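Local coordinates for 2-hydroxyethylphosphonate dioxygenase (Streptomyces viridochromogenes, PDB 4YAR), which catalyses the iron-dependent oxidative cleavage of 2-hydroxyethylphosphonate to hydroxymethylphosphonate and formate, a step in phosphinothricin tripeptide biosynthesis, at residues 356-361 with 400-405; 362-367 with 377-382. The protein carries 1 engineered substitution. All blocks are in the same frame, centred on the assembly; numbering follows the deposited sequence.

How the contacts relate
Contact 1 is mostly buried and contact 2 lies nearer the surface. Contact 1 pairs two neighbouring strands, 355-362 and 400-407, of a seven-stranded antiparallel sheet. Contact 2 joins the two strands of the hairpin 365-371 and 374-380, which belongs to a three-stranded sheet. The chain passes from strand 355-362 into that hairpin and returns to 400-407 only later, which nests contact 2 inside contact 1. Their centres are about 10 Å apart. A probable hydrogen bond, T401 N to E362 O at 2.9 Å, ties them, and L365 packs on G400 and T401. Contact 1 adds a lysine-tyrosine bond to its backbone pairing; contact 2 adds an arginine between glutamates.

Contact 1: 356-361 with 400-405; sequences NHYVVT and GTVLKF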
# COMPACT_ATOMS: atom_id res chain seq x y z
N ASN A 356 3.61 -8.09 3.70
CA ASN A 356 5.05 -7.96 3.51
C ASN A 356 5.50 -8.64 2.21
O ASN A 356 4.98 -9.77 1.86
CB ASN A 356 5.86 -8.67 4.63
CG ASN A 356 5.69 -8.06 6.03
OD1 ASN A 356 5.62 -6.88 6.21
ND2 ASN A 356 5.67 -8.95 7.05
N HIS A 357 6.54 -8.07 1.58
CA HIS A 357 7.23 -8.73 0.52
C HIS A 357 8.69 -8.76 0.85
O HIS A 357 9.26 -7.68 1.31
CB HIS A 357 7.05 -7.97 -0.83
CG HIS A 357 5.64 -7.89 -1.31
ND1 HIS A 357 5.16 -8.71 -2.31
CD2 HIS A 357 4.63 -7.06 -1.00
CE1 HIS A 357 3.94 -8.35 -2.61
NE2 HIS A 357 3.58 -7.39 -1.81
N TYR A 358 9.29 -9.96 0.83
CA TYR A 358 10.67 -10.08 1.22
C TYR A 358 11.53 -10.54 0.06
O TYR A 358 11.11 -11.42 -0.70
CB TYR A 358 10.86 -11.16 2.32
CG TYR A 358 10.34 -10.85 3.71
CD1 TYR A 358 11.05 -10.05 4.58
CD2 TYR A 358 9.12 -11.33 4.11
CE1 TYR A 358 10.60 -9.82 5.84
CE2 TYR A 358 8.64 -11.09 5.37
CZ TYR A 358 9.38 -10.32 6.25
OH TYR A 358 8.93 -10.06 7.52
N VAL A 359 12.75 -10.03 -0.02
CA VAL A 359 13.78 -10.59 -0.95
C VAL A 359 15.11 -10.79 -0.29
O VAL A 359 15.66 -9.88 0.44
CB VAL A 359 13.91 -9.78 -2.26
CG1 VAL A 359 14.36 -8.36 -1.98
CG2 VAL A 359 14.87 -10.49 -3.25
N VAL A 360 15.64 -11.99 -0.46
CA VAL A 360 16.90 -12.38 0.16
C VAL A 360 18.05 -11.81 -0.68
O VAL A 360 18.07 -11.96 -1.89
CB VAL A 360 17.07 -13.92 0.22
CG1 VAL A 360 18.39 -14.26 0.83
CG2 VAL A 360 15.98 -14.60 1.00
N THR A 361 18.98 -11.17 -0.02
CA THR A 361 20.17 -10.60 -0.67
C THR A 361 21.47 -11.28 -0.28
O THR A 361 22.43 -11.18 -1.04
CB THR A 361 20.34 -9.14 -0.44
OG1 THR A 361 20.49 -8.88 0.95
CG2 THR A 361 19.12 -8.35 -0.98
N GLY A 400 22.33 -14.27 7.09
CA GLY A 400 22.05 -13.67 5.83
C GLY A 400 21.30 -12.37 6.02
O GLY A 400 21.31 -11.75 7.11
N THR A 401 20.80 -11.89 4.89
CA THR A 401 20.20 -10.57 4.79
C THR A 401 18.98 -10.69 3.92
O THR A 401 18.96 -11.36 2.87
CB THR A 401 21.16 -9.53 4.13
OG1 THR A 401 22.37 -9.52 4.83
CG2 THR A 401 20.57 -8.08 4.21
N VAL A 402 17.97 -9.96 4.34
CA VAL A 402 16.77 -9.91 3.58
C VAL A 402 16.25 -8.48 3.54
O VAL A 402 16.35 -7.76 4.55
CB VAL A 402 15.75 -10.93 4.14
CG1 VAL A 402 15.25 -10.52 5.52
CG2 VAL A 402 14.55 -11.07 3.23
N LEU A 403 15.65 -8.10 2.42
CA LEU A 403 14.96 -6.78 2.37
C LEU A 403 13.48 -7.02 2.65
O LEU A 403 12.92 -8.00 2.17
CB LEU A 403 15.15 -6.16 0.98
CG LEU A 403 16.56 -5.89 0.44
CD1 LEU A 403 16.57 -4.97 -0.76
CD2 LEU A 403 17.44 -5.37 1.52
N LYS A 404 12.91 -6.16 3.51
CA LYS A 404 11.54 -6.26 3.93
C LYS A 404 10.78 -5.04 3.43
O LYS A 404 11.03 -3.89 3.87
CB LYS A 404 11.42 -6.34 5.43
CG LYS A 404 10.00 -6.23 5.94
CD LYS A 404 10.03 -6.56 7.42
CE LYS A 404 8.64 -6.53 8.03
NZ LYS A 404 8.52 -7.72 8.84
N PHE A 405 9.81 -5.28 2.60
CA PHE A 405 8.95 -4.19 2.08
C PHE A 405 7.56 -4.41 2.63
O PHE A 405 7.10 -5.54 2.86
CB PHE A 405 8.93 -4.15 0.53
CG PHE A 405 10.26 -3.92 -0.11
CD1 PHE A 405 10.75 -2.61 -0.27
CD2 PHE A 405 11.05 -4.97 -0.49
CE1 PHE A 405 11.97 -2.38 -0.91
CE2 PHE A 405 12.26 -4.74 -1.14
CZ PHE A 405 12.74 -3.45 -1.32
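K404 and Y358 make a short side-chain hydrogen bond across this antiparallel pair, NZ to OH at 2.7 Å. The two side chains run alongside each other in the same direction. K404 CG is anti to the backbone N (chi1 171°), and the chain stays extended until its bend at chi4. This lays CG and CD along Y358 CE1, CG at 3.6 Å; CB is as near. NZ also forms a salt bridge with D352, and Y358 OH bonds to H394, so the bond is held from both ends.

The backbones pair through five N-H to O=C bonds. L403 N to V359 O is 2.7 Å and nearly straight, 171° at the hydrogen. H357 and F405 bond in both directions. T361 N reaches T401 O at 2.9 Å.

V359 CG1 lies against L403 CB (3.8 Å) and comes to the edge of the F405 ring. V402 CG2 packs on Y358 CB, on the face shared with K404.

The pair lies inside the seven-stranded sheet, between strands 335-343 and 385-388. The F405 side chain is about 8 Å from that of S196, a substrate-binding residue in structures of this protein. F405 stacks on Y197, while L403 and F405 touch strand 133-140 of the six-stranded sheet.

Contact 2: 362-367 with 377-382; sequences EGRLTL and SVELEP
L365 and L380 form one hydrogen-bonded pair of this antiparallel hairpin, and L367 and V378 form the next. Each pair exchanges two backbone bonds. L380 N to L365 O is 2.7 Å and almost straight, 173° at the hydrogen. L367 N and V378 O are 2.9 Å apart. T366 and E379 make the non-hydrogen-bonded pair between them. CA-H...O contacts fill in beside these bonds, among them S377 CA to L367 O at 3.2 Å. One more reaches beyond the last bridge, from E381 CA to G363 O. P382 CD comes to 3.2 Å from the same G363 O. The backbone angles of G363 call for glycine, since a CB would be jammed against the carbonyl O of E362.

The charged contacts gather around R364. It leaves the backbone with CG pointing opposite the amide nitrogen (chi1 178°), and the chain bends at chi3. This turns the guanidinium alongside E381, where NH2 and OE1 make a long salt bridge of 3.6 Å. E379 crosses the arginine chain obliquely. Its OE1 lies 3.1 Å from R364 CD, but stays 4.1 Å from NE, beyond a salt bridge. The guanidinium plane is turned 54° from each carboxylate, so neither acid meets it flat.

The nonpolar contacts are looser. L367 CB approaches V378 CG1 at 4.3 Å. L365, L367 and L380 all pack on W396 of strand 394-397.

The chemistry is two-sided. Leucines and V378 lie on one face, while T366 and E379 lie on the other. R364 probably balances part of the acidic charge, though its long, tilted bridge suggests that the backbone bonds do most of the holding.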
# COMPACT_ATOMS: atom_id res chain seq x y z
N GLU A 362 21.46 -12.08 0.76
CA GLU A 362 22.63 -12.84 1.17
C GLU A 362 22.23 -14.01 2.02
O GLU A 362 21.43 -13.87 2.94
CB GLU A 362 23.58 -12.00 1.97
CG GLU A 362 25.00 -12.52 2.00
CD GLU A 362 25.80 -11.77 3.04
OE1 GLU A 362 26.27 -10.66 2.69
OE2 GLU A 362 25.90 -12.26 4.18
N GLY A 363 22.85 -15.16 1.76
CA GLY A 363 22.70 -16.32 2.63
C GLY A 363 21.64 -17.28 2.16
O GLY A 363 20.81 -17.01 1.23
N ARG A 364 21.61 -18.44 2.79
CA ARG A 364 20.53 -19.41 2.53
C ARG A 364 19.72 -19.29 3.81
O ARG A 364 20.17 -19.76 4.88
CB ARG A 364 21.02 -20.87 2.33
CG ARG A 364 19.86 -21.83 2.12
CD ARG A 364 20.21 -23.27 1.77
NE ARG A 364 20.80 -23.42 0.46
CZ ARG A 364 22.06 -23.80 0.21
NH1 ARG A 364 22.92 -24.06 1.20
NH2 ARG A 364 22.47 -23.93 -1.05
N LEU A 365 18.60 -18.58 3.69
CA LEU A 365 17.70 -18.27 4.81
C LEU A 365 16.46 -19.15 4.81
O LEU A 365 15.97 -19.63 3.75
CB LEU A 365 17.29 -16.79 4.80
CG LEU A 365 18.40 -15.70 4.87
CD1 LEU A 365 17.82 -14.26 4.94
CD2 LEU A 365 19.30 -15.97 6.07
N THR A 366 15.96 -19.37 6.03
CA THR A 366 14.77 -20.11 6.23
C THR A 366 13.64 -19.23 6.76
O THR A 366 13.80 -18.54 7.74
CB THR A 366 15.00 -21.37 7.12
OG1 THR A 366 15.83 -22.28 6.41
CG2 THR A 366 13.69 -22.03 7.37
N LEU A 367 12.56 -19.22 6.02
CA LEU A 367 11.33 -18.50 6.43
C LEU A 367 10.39 -19.55 7.02
O LEU A 367 10.03 -20.48 6.32
CB LEU A 367 10.69 -17.76 5.27
CG LEU A 367 9.25 -17.19 5.49
CD1 LEU A 367 9.23 -16.05 6.46
CD2 LEU A 367 8.70 -16.68 4.16
N SER A 377 7.68 -24.15 6.34
CA SER A 377 8.98 -23.50 6.14
C SER A 377 9.42 -23.60 4.72
O SER A 377 8.95 -24.48 3.95
CB SER A 377 10.03 -24.07 7.08
OG SER A 377 10.32 -25.37 6.65
N VAL A 378 10.20 -22.60 4.28
CA VAL A 378 10.87 -22.66 2.96
C VAL A 378 12.29 -22.09 3.07
O VAL A 378 12.58 -21.17 3.87
CB VAL A 378 10.00 -22.00 1.87
CG1 VAL A 378 9.89 -20.51 2.08
CG2 VAL A 378 10.52 -22.27 0.46
N GLU A 379 13.23 -22.68 2.34
CA GLU A 379 14.62 -22.20 2.28
C GLU A 379 14.80 -21.38 1.00
O GLU A 379 14.36 -21.81 -0.09
CB GLU A 379 15.64 -23.33 2.24
CG GLU A 379 15.68 -24.17 3.50
CD GLU A 379 16.83 -25.21 3.50
OE1 GLU A 379 17.85 -25.01 2.78
OE2 GLU A 379 16.71 -26.23 4.22
N LEU A 380 15.32 -20.17 1.19
CA LEU A 380 15.53 -19.20 0.10
C LEU A 380 16.97 -18.69 0.05
O LEU A 380 17.57 -18.29 1.06
CB LEU A 380 14.50 -18.06 0.19
CG LEU A 380 13.00 -18.39 0.15
CD1 LEU A 380 12.20 -17.17 0.60
CD2 LEU A 380 12.53 -18.79 -1.24
N GLU A 381 17.52 -18.67 -1.14
CA GLU A 381 18.84 -18.13 -1.43
C GLU A 381 18.69 -16.70 -2.01
O GLU A 381 17.56 -16.26 -2.29
CB GLU A 381 19.54 -19.05 -2.44
CG GLU A 381 19.91 -20.39 -1.88
CD GLU A 381 20.55 -21.30 -2.92
OE1 GLU A 381 21.75 -21.16 -3.16
OE2 GLU A 381 19.85 -22.12 -3.52
N PRO A 382 19.82 -16.00 -2.25
CA PRO A 382 19.70 -14.66 -2.84
C PRO A 382 18.93 -14.60 -4.08
O PRO A 382 19.05 -15.48 -4.96
CB PRO A 382 21.16 -14.22 -3.03
CG PRO A 382 21.93 -15.00 -1.98
CD PRO A 382 21.24 -16.33 -1.91